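PDB 6TGS: protein NBR1 homolog from Arabidopsis thaliana, which probably acts as an autophagy receptor that carries ubiquitinated protein aggregates to degradation, and uses its PB1 domain, the part described here, to homodimerize. Local coordinates for residues A7-V12 with R20-V25; K11-G16 with K86-A91. The protein carries 3 engineered substitutions. All coordinates share one frame; numbering follows the deposited sequence.

Both contacts lie in the mixed sheet of the PB1 domain and share strand 8-14. Contact 1 joins this strand to the edge strand 17-23 as an antiparallel hairpin. Contact 2 joins its far end to strand 84-90, a parallel neighbour distant in sequence. In each, the deeper face is the one turned to helix 35-46. There Val10 and Val12 point with Ile87 and Val89, and the two contacts touch at Val10 CG1 and Ile87 CD1. The other face is basic but mixed in contact 1, where arginines lie along Val9 and Ala7. In contact 2 it is polar, with a lysine, an asparagine, a serine and two small molecules probably left from crystallisation.

Contact 1. Residues A7-V12 with R20-V25; sequences ALVVKV and RFRVPV
Val10 and Phe21 face each other as an antiparallel hydrogen-bonded pair. Val10 N donates to Phe21 O at 2.8 Å. Phe21 N answers to Val10 O at 2.9 Å. Leu8 and Val23 repeat the pattern two residues along, though the bond from Leu8 N to Val23 O is more bent (N-H...O 145°). Val9 and Arg22, between them, form a non-hydrogen-bonded pair; Lys11 and Arg20 form another beyond Val10. These are the first two strands of the ubiquitin-like beta-grasp fold of PB1 domains. Leu8, Val10, Phe21 and Val23 turn to the face covered by helix 35-46 and by Leu31 and Leu33. Phe21 CG sits between its backbone N and carbonyl carbon (chi1 57°), and this lays the ring beside Val10. Val10 CB stands over one ring face, 4.1 Å from the Phe21 ring centroid, a CH-pi contact. Val12 has two conformers; in one, its CG2 comes in obliquely and meets Phe21 CE1 at 3.5 Å. Val10 CG2 crosses to Val23 CG2 at 3.8 Å. On the opposite face the extended Arg20 chain runs past Val9, with Arg20 NE 3.7 Å from Val9 CG1. Arg22 bends at chi3 (-52°), and one face of its guanidinium lies over Ala7 CB. Lys11 shares this basic face, which is consistent with the positive surface by which many PB1 domains bind acidic partners.

Contact 2. Residues K11-G16 with K86-A91; sequences KVSYGG and KINVNA. With GOL (glycerol), chain B; PEG (di(hydroxyethyl)ether), chain G.
Lys86 sits beside Lys11 in parallel strands, and its side chain runs along the polar face toward Ser13. Its CB and CG pass the backbone carbonyl of Lys11, with Lys86 CG 4.0 Å from Lys11 O. Farther out, CE packs against the first carbon of the di(hydroxyethyl)ether. A bend at chi4 (-101°) turns the amine toward Asn88. There Lys86 NZ donates to Asn88 OD1 at 2.7 Å, in the carbonyl plane and on a lone pair. This bond probably steadies the amide. Across the strands Lys86 NZ lies 3.8 Å from Ser13 CB. A weak second bond runs from NZ to O1 of the di(hydroxyethyl)ether. Between the two strands the backbones alternate as parallel strands do. Ile87 N binds Lys11 O, Ser13 N binds Ile87 O at 2.8 Å, and Val89 N binds Ser13 O at 2.9 Å. The pairing of strand 8-14 with strand 84-90 is the central parallel pair of the beta-grasp fold. It joins the two ends of the domain's sequence. Ser13 CB rests 3.4 Å from Asn88 OD1. Ser13 is modelled in two conformers; in one of them its OG hydrogen-bonds O1 of the di(hydroxyethyl)ether and, weakly, O3 of the glycerol. The amides of Gly15 and Gly16, in the hairpin turn, donate to glycerol O1 and O3. On the other face, Ile42 of helix 35-46 covers Val12 and Val89. Val89 CG2 presses on Val12 CG1, a very tight approach that is doubtful because Val12 has two conformers. Tyr14 CG is trans to its backbone N (chi1 176°), and the ring turns its edge to Val89 O, 3.6 Å from Tyr14 CD1. CD1 also packs on Val89 CG1. The Tyr14 ring also meets that of Phe46.

Contact 1. Residues A7-V12 with R20-V25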
ATOM      1  N   ALA A   7      -2.166  -5.657  12.971  1.00 59.95           N
ATOM      2  CA  ALA A   7      -1.532  -4.996  11.843  1.00 39.16           C
ATOM      3  C   ALA A   7      -2.279  -5.276  10.542  1.00 47.31           C
ATOM      4  O   ALA A   7      -2.993  -6.272  10.406  1.00 48.13           O
ATOM      5  CB  ALA A   7      -0.074  -5.440  11.724  1.00 46.81           C
ATOM      6  N   LEU A   8      -2.117  -4.362   9.584  1.00 36.74           N
ATOM      7  CA  LEU A   8      -2.579  -4.591   8.222  1.00 34.31           C
ATOM      8  C   LEU A   8      -1.544  -5.411   7.467  1.00 28.99           C
ATOM      9  O   LEU A   8      -0.367  -5.049   7.429  1.00 26.05           O
ATOM     10  CB  LEU A   8      -2.818  -3.265   7.497  1.00 32.92           C
ATOM     11  CG  LEU A   8      -3.155  -3.325   5.998  1.00 38.25           C
ATOM     12  CD1 LEU A   8      -4.555  -3.870   5.765  1.00 37.17           C
ATOM     13  CD2 LEU A   8      -2.993  -1.959   5.337  1.00 35.42           C
ATOM     14  N   VAL A   9      -1.985  -6.505   6.864  1.00 27.24           N
ATOM     15  CA  VAL A   9      -1.123  -7.275   5.977  1.00 28.03           C
ATOM     16  C   VAL A   9      -1.158  -6.617   4.602  1.00 21.75           C
ATOM     17  O   VAL A   9      -2.229  -6.423   4.021  1.00 25.52           O
ATOM     18  CB  VAL A   9      -1.570  -8.740   5.901  1.00 30.01           C
ATOM     19  CG1 VAL A   9      -0.788  -9.470   4.825  1.00 25.26           C
ATOM     20  CG2 VAL A   9      -1.367  -9.403   7.245  1.00 38.41           C
ATOM     21  N   VAL A  10       0.017  -6.268   4.090  1.00 17.24           N
ATOM     22  CA  VAL A  10       0.150  -5.654   2.774  1.00 18.52           C
ATOM     23  C   VAL A  10       0.896  -6.632   1.883  1.00 20.25           C
ATOM     24  O   VAL A  10       1.965  -7.127   2.252  1.00 23.20           O
ATOM     25  CB  VAL A  10       0.875  -4.301   2.853  1.00 19.65           C
ATOM     26  CG1 VAL A  10       1.028  -3.689   1.457  1.00 23.23           C
ATOM     27  CG2 VAL A  10       0.113  -3.356   3.767  1.00 20.52           C
ATOM     28  N   LYS A  11       0.318  -6.944   0.740  1.00 16.64           N
ATOM     29  CA  LYS A  11       1.024  -7.674  -0.335  1.00 17.25           C
ATOM     30  C   LYS A  11       1.341  -6.757  -1.531  1.00 21.98           C
ATOM     31  O   LYS A  11       0.410  -6.110  -1.936  1.00 22.11           O
ATOM     32  CB  LYS A  11       0.242  -8.930  -0.702  1.00 17.82           C
ATOM     33  CG  LYS A  11       0.065  -9.882   0.464  1.00 23.72           C
ATOM     34  CD  LYS A  11      -0.663 -11.134   0.095  1.00 25.17           C
ATOM     35  CE  LYS A  11      -1.179 -11.848   1.322  1.00 37.53           C
ATOM     36  NZ  LYS A  11      -2.203 -12.856   0.972  1.00 45.57           N
ATOM     37  N   VAL A  12       2.451  -6.769  -1.996  0.70 16.01           N
ATOM     38  CA  VAL A  12       2.816  -5.893  -3.102  0.70 16.87           C
ATOM     39  C   VAL A  12       3.235  -6.775  -4.265  0.70 16.21           C
ATOM     40  O   VAL A  12       3.989  -7.736  -4.080  0.70 16.77           O
ATOM     41  CB  VAL A  12       3.945  -4.921  -2.711  0.70 18.59           C
ATOM     42  CG1 VAL A  12       4.205  -3.950  -3.850  0.70 18.51           C
ATOM     43  CG2 VAL A  12       3.586  -4.162  -1.443  0.70 19.11           C
ATOM     44  N   ARG A  20       5.099  -9.679   0.866  1.00 13.55           N
ATOM     45  CA  ARG A  20       4.241  -9.513   2.032  1.00 14.82           C
ATOM     46  C   ARG A  20       4.968  -8.738   3.117  1.00 16.72           C
ATOM     47  O   ARG A  20       6.118  -9.048   3.439  1.00 20.37           O
ATOM     48  CB  ARG A  20       3.823 -10.881   2.583  1.00 18.97           C
ATOM     49  CG  ARG A  20       2.898 -10.836   3.797  1.00 31.81           C
ATOM     50  CD  ARG A  20       2.524 -12.262   4.248  1.00 26.68           C
ATOM     51  NE  ARG A  20       1.646 -12.251   5.402  1.00 37.61           N
ATOM     52  CZ  ARG A  20       2.080 -12.185   6.651  1.00 42.79           C
ATOM     53  NH1 ARG A  20       3.383 -12.113   6.884  1.00 44.74           N
ATOM     54  NH2 ARG A  20       1.219 -12.176   7.659  1.00 54.78           N
ATOM     55  N   PHE A  21       4.430  -7.779   3.698  1.00 18.84           N
ATOM     56  CA  PHE A  21       4.910  -7.209   4.950  1.00 19.40           C
ATOM     57  C   PHE A  21       3.702  -6.753   5.755  1.00 20.89           C
ATOM     58  O   PHE A  21       2.577  -6.724   5.255  1.00 23.74           O
ATOM     59  CB  PHE A  21       5.909  -6.066   4.730  1.00 18.12           C
ATOM     60  CG  PHE A  21       5.382  -4.938   3.900  1.00 19.99           C
ATOM     61  CD1 PHE A  21       5.512  -4.964   2.528  1.00 21.41           C
ATOM     62  CD2 PHE A  21       4.789  -3.833   4.497  1.00 23.13           C
ATOM     63  CE1 PHE A  21       5.046  -3.917   1.750  1.00 23.78           C
ATOM     64  CE2 PHE A  21       4.326  -2.771   3.720  1.00 24.69           C
ATOM     65  CZ  PHE A  21       4.457  -2.826   2.343  1.00 20.30           C
ATOM     66  N   ARG A  22       3.928  -6.400   7.013  1.00 22.91           N
ATOM     67  CA  ARG A  22       2.825  -5.993   7.872  1.00 24.79           C
ATOM     68  C   ARG A  22       3.044  -4.574   8.364  1.00 23.16           C
ATOM     69  O   ARG A  22       4.176  -4.154   8.626  1.00 26.18           O
ATOM     70  CB  ARG A  22       2.666  -6.944   9.062  1.00 25.90           C
ATOM     71  CG  ARG A  22       2.423  -8.389   8.658  1.00 27.23           C
ATOM     72  CD  ARG A  22       1.703  -9.168   9.753  1.00 38.86           C
ATOM     73  NE  ARG A  22       2.367  -9.050  11.049  1.00 37.78           N
ATOM     74  CZ  ARG A  22       1.761  -9.239  12.215  1.00 41.75           C
ATOM     75  NH1 ARG A  22       0.473  -9.553  12.255  1.00 34.79           N
ATOM     76  NH2 ARG A  22       2.441  -9.106  13.345  1.00 41.19           N
ATOM     77  N   VAL A  23       1.944  -3.837   8.501  1.00 26.26           N
ATOM     78  CA  VAL A  23       1.976  -2.431   8.855  1.00 27.81           C
ATOM     79  C   VAL A  23       1.218  -2.267  10.171  1.00 27.46           C
ATOM     80  O   VAL A  23       0.039  -2.627  10.245  1.00 30.82           O
ATOM     81  CB  VAL A  23       1.355  -1.538   7.769  1.00 29.40           C
ATOM     82  CG1 VAL A  23       1.319  -0.104   8.255  1.00 33.58           C
ATOM     83  CG2 VAL A  23       2.151  -1.656   6.472  1.00 27.81           C
ATOM     84  N   PRO A  24       1.846  -1.745  11.218  1.00 31.68           N
ATOM     85  CA  PRO A  24       1.130  -1.553  12.484  1.00 42.30           C
ATOM     86  C   PRO A  24       0.026  -0.514  12.356  1.00 42.92           C
ATOM     87  O   PRO A  24       0.097   0.417  11.552  1.00 34.49           O
ATOM     88  CB  PRO A  24       2.229  -1.086  13.446  1.00 38.16           C
ATOM     89  CG  PRO A  24       3.286  -0.507  12.561  1.00 41.72           C
ATOM     90  CD  PRO A  24       3.257  -1.338  11.310  1.00 34.84           C
ATOM     91  N   VAL A  25      -1.023  -0.733  13.142  1.00 44.43           N
ATOM     92  CA  VAL A  25      -2.151   0.229  13.231  1.00 44.83           C
ATOM     93  C   VAL A  25      -2.132   0.900  14.603  1.00 53.86           C
ATOM     94  O   VAL A  25      -1.683   0.269  15.576  1.00 44.93           O
ATOM     95  CB  VAL A  25      -3.502  -0.454  12.958  1.00 49.97           C
ATOM     96  CG1 VAL A  25      -3.445  -1.352  11.735  1.00 47.38           C
ATOM     97  CG2 VAL A  25      -4.004  -1.208  14.177  1.00 54.93           C
TER

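Contact 2. Residues K11-G16 with K86-A91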
ATOM      1  N   LYS A  11       0.318  -6.944   0.740  1.00 16.64           N
ATOM      2  CA  LYS A  11       1.024  -7.674  -0.335  1.00 17.25           C
ATOM      3  C   LYS A  11       1.341  -6.757  -1.531  1.00 21.98           C
ATOM      4  O   LYS A  11       0.410  -6.110  -1.936  1.00 22.11           O
ATOM      5  CB  LYS A  11       0.242  -8.930  -0.702  1.00 17.82           C
ATOM      6  CG  LYS A  11       0.065  -9.882   0.464  1.00 23.72           C
ATOM      7  CD  LYS A  11      -0.663 -11.134   0.095  1.00 25.17           C
ATOM      8  CE  LYS A  11      -1.179 -11.848   1.322  1.00 37.53           C
ATOM      9  NZ  LYS A  11      -2.203 -12.856   0.972  1.00 45.57           N
ATOM     10  N   VAL A  12       2.451  -6.769  -1.996  0.70 16.01           N
ATOM     11  CA  VAL A  12       2.816  -5.893  -3.102  0.70 16.87           C
ATOM     12  C   VAL A  12       3.235  -6.775  -4.265  0.70 16.21           C
ATOM     13  O   VAL A  12       3.989  -7.736  -4.080  0.70 16.77           O
ATOM     14  CB  VAL A  12       3.945  -4.921  -2.711  0.70 18.59           C
ATOM     15  CG1 VAL A  12       4.205  -3.950  -3.850  0.70 18.51           C
ATOM     16  CG2 VAL A  12       3.586  -4.162  -1.443  0.70 19.11           C
ATOM     17  N   SER A  13       2.722  -6.475  -5.451  0.70 15.33           N
ATOM     18  CA  SER A  13       3.077  -7.204  -6.658  0.70 17.75           C
ATOM     19  C   SER A  13       3.869  -6.307  -7.598  0.70 21.85           C
ATOM     20  O   SER A  13       3.435  -5.192  -7.925  0.70 18.91           O
ATOM     21  CB  SER A  13       1.831  -7.734  -7.360  0.70 20.04           C
ATOM     22  OG  SER A  13       2.204  -8.478  -8.498  0.70 24.59           O
ATOM     23  N   TYR A  14       5.022  -6.795  -8.039  1.00 20.90           N
ATOM     24  CA  TYR A  14       5.782  -6.111  -9.071  1.00 22.55           C
ATOM     25  C   TYR A  14       6.542  -7.154  -9.879  1.00 27.32           C
ATOM     26  O   TYR A  14       7.090  -8.097  -9.308  1.00 31.62           O
ATOM     27  CB  TYR A  14       6.769  -5.090  -8.474  1.00 21.27           C
ATOM     28  CG  TYR A  14       7.641  -4.413  -9.497  1.00 21.24           C
ATOM     29  CD1 TYR A  14       7.146  -3.386 -10.283  1.00 28.76           C
ATOM     30  CD2 TYR A  14       8.968  -4.796  -9.671  1.00 26.14           C
ATOM     31  CE1 TYR A  14       7.943  -2.757 -11.226  1.00 32.82           C
ATOM     32  CE2 TYR A  14       9.773  -4.169 -10.606  1.00 25.22           C
ATOM     33  CZ  TYR A  14       9.252  -3.152 -11.382  1.00 29.00           C
ATOM     34  OH  TYR A  14      10.046  -2.536 -12.319  1.00 33.49           O
ATOM     35  N   GLY A  15       6.541  -6.993 -11.198  1.00 30.60           N
ATOM     36  CA  GLY A  15       7.295  -7.907 -12.058  1.00 43.62           C
ATOM     37  C   GLY A  15       6.982  -9.371 -11.840  1.00 38.28           C
ATOM     38  O   GLY A  15       7.902 -10.195 -11.758  1.00 41.79           O
ATOM     39  N   GLY A  16       5.698  -9.715 -11.720  1.00 31.49           N
ATOM     40  CA  GLY A  16       5.282 -11.094 -11.508  1.00 29.08           C
ATOM     41  C   GLY A  16       5.582 -11.650 -10.138  1.00 36.19           C
ATOM     42  O   GLY A  16       5.441 -12.859  -9.926  1.00 30.69           O
ATOM     43  N   LYS A  86      -3.764  -5.754  -1.209  1.00 20.82           N
ATOM     44  CA  LYS A  86      -2.876  -6.180  -2.283  1.00 19.73           C
ATOM     45  C   LYS A  86      -2.673  -5.009  -3.224  1.00 21.61           C
ATOM     46  O   LYS A  86      -3.638  -4.551  -3.852  1.00 19.71           O
ATOM     47  CB  LYS A  86      -3.417  -7.371  -3.064  1.00 20.72           C
ATOM     48  CG  LYS A  86      -2.451  -7.793  -4.163  1.00 26.47           C
ATOM     49  CD  LYS A  86      -3.104  -8.634  -5.238  1.00 32.15           C
ATOM     50  CE  LYS A  86      -2.050  -9.335  -6.102  1.00 33.19           C
ATOM     51  NZ  LYS A  86      -1.806  -8.684  -7.406  1.00 45.03           N
ATOM     52  N   ILE A  87      -1.424  -4.549  -3.337  1.00 15.95           N
ATOM     53  CA  ILE A  87      -1.063  -3.379  -4.141  1.00 16.50           C
ATOM     54  C   ILE A  87      -0.319  -3.845  -5.385  1.00 17.25           C
ATOM     55  O   ILE A  87       0.713  -4.518  -5.286  1.00 18.13           O
ATOM     56  CB  ILE A  87      -0.195  -2.395  -3.343  1.00 18.46           C
ATOM     57  CG1 ILE A  87      -0.919  -1.872  -2.100  1.00 21.52           C
ATOM     58  CG2 ILE A  87       0.309  -1.250  -4.251  1.00 22.49           C
ATOM     59  CD1 ILE A  87      -0.015  -1.010  -1.218  1.00 22.76           C
ATOM     60  N   ASN A  88      -0.809  -3.462  -6.566  1.00 15.76           N
ATOM     61  CA  ASN A  88      -0.055  -3.699  -7.783  1.00 16.84           C
ATOM     62  C   ASN A  88       0.813  -2.479  -8.076  1.00 19.19           C
ATOM     63  O   ASN A  88       0.337  -1.336  -8.006  1.00 19.80           O
ATOM     64  CB  ASN A  88      -0.987  -3.960  -8.974  1.00 19.49           C
ATOM     65  CG  ASN A  88      -1.599  -5.350  -8.958  1.00 36.15           C
ATOM     66  OD1 ASN A  88      -1.069  -6.269  -8.346  1.00 30.14           O
ATOM     67  ND2 ASN A  88      -2.723  -5.508  -9.651  1.00 45.67           N
ATOM     68  N   VAL A  89       2.074  -2.719  -8.447  1.00 16.86           N
ATOM     69  CA  VAL A  89       3.036  -1.653  -8.728  1.00 18.36           C
ATOM     70  C   VAL A  89       3.295  -1.603 -10.216  1.00 18.94           C
ATOM     71  O   VAL A  89       3.693  -2.606 -10.816  1.00 20.79           O
ATOM     72  CB  VAL A  89       4.378  -1.871  -7.997  1.00 19.48           C
ATOM     73  CG1 VAL A  89       5.332  -0.716  -8.322  1.00 20.33           C
ATOM     74  CG2 VAL A  89       4.167  -1.974  -6.532  1.00 20.62           C
ATOM     75  N   ASN A  90       3.103  -0.441 -10.819  1.00 19.33           N
ATOM     76  CA  ASN A  90       3.524  -0.250 -12.193  1.00 25.62           C
ATOM     77  C   ASN A  90       4.384   0.996 -12.284  1.00 32.80           C
ATOM     78  O   ASN A  90       4.134   1.992 -11.597  1.00 28.62           O
ATOM     79  CB  ASN A  90       2.328  -0.157 -13.130  1.00 32.46           C
ATOM     80  CG  ASN A  90       1.647  -1.483 -13.309  1.00 30.94           C
ATOM     81  OD1 ASN A  90       2.010  -2.265 -14.185  1.00 45.96           O
ATOM     82  ND2 ASN A  90       0.661  -1.761 -12.465  1.00 30.36           N
ATOM     83  N   ALA A  91       5.416   0.927 -13.110  1.00 34.48           N
ATOM     84  CA  ALA A  91       6.384   1.999 -13.215  1.00 36.31           C
ATOM     85  C   ALA A  91       6.302   2.647 -14.590  1.00 49.50           C
ATOM     86  O   ALA A  91       5.976   1.992 -15.584  1.00 51.30           O
ATOM     87  CB  ALA A  91       7.799   1.479 -12.956  1.00 37.17           C
TER
HETATM   88  C1  GOL B 101       2.880  -5.379 -11.349  1.00 37.00           C
HETATM   89  O1  GOL B 101       4.097  -5.251 -12.039  1.00 41.69           O
HETATM   90  C2  GOL B 101       2.022  -6.392 -12.104  1.00 52.24           C
HETATM   91  O2  GOL B 101       0.663  -6.093 -12.015  1.00 53.54           O
HETATM   92  C3  GOL B 101       2.348  -7.747 -11.452  1.00 39.18           C
HETATM   93  O3  GOL B 101       3.634  -7.688 -10.914  1.00 42.75           O
HETATM   94  C1  PEG G 106       0.193 -11.014  -8.332  1.00 40.63           C
HETATM   95  O1  PEG G 106       0.001  -9.926  -9.202  1.00 50.37           O
HETATM   96  C2  PEG G 106       1.642 -11.481  -8.386  1.00 42.32           C
HETATM   97  O2  PEG G 106       1.713 -12.628  -9.178  1.00 59.91           O
HETATM   98  C3  PEG G 106       1.754 -13.798  -8.422  1.00 40.84           C
HETATM   99  C4  PEG G 106       3.059 -14.515  -8.727  1.00 36.44           C
HETATM  100  O4  PEG G 106       4.101 -13.937  -8.006  1.00 38.74           O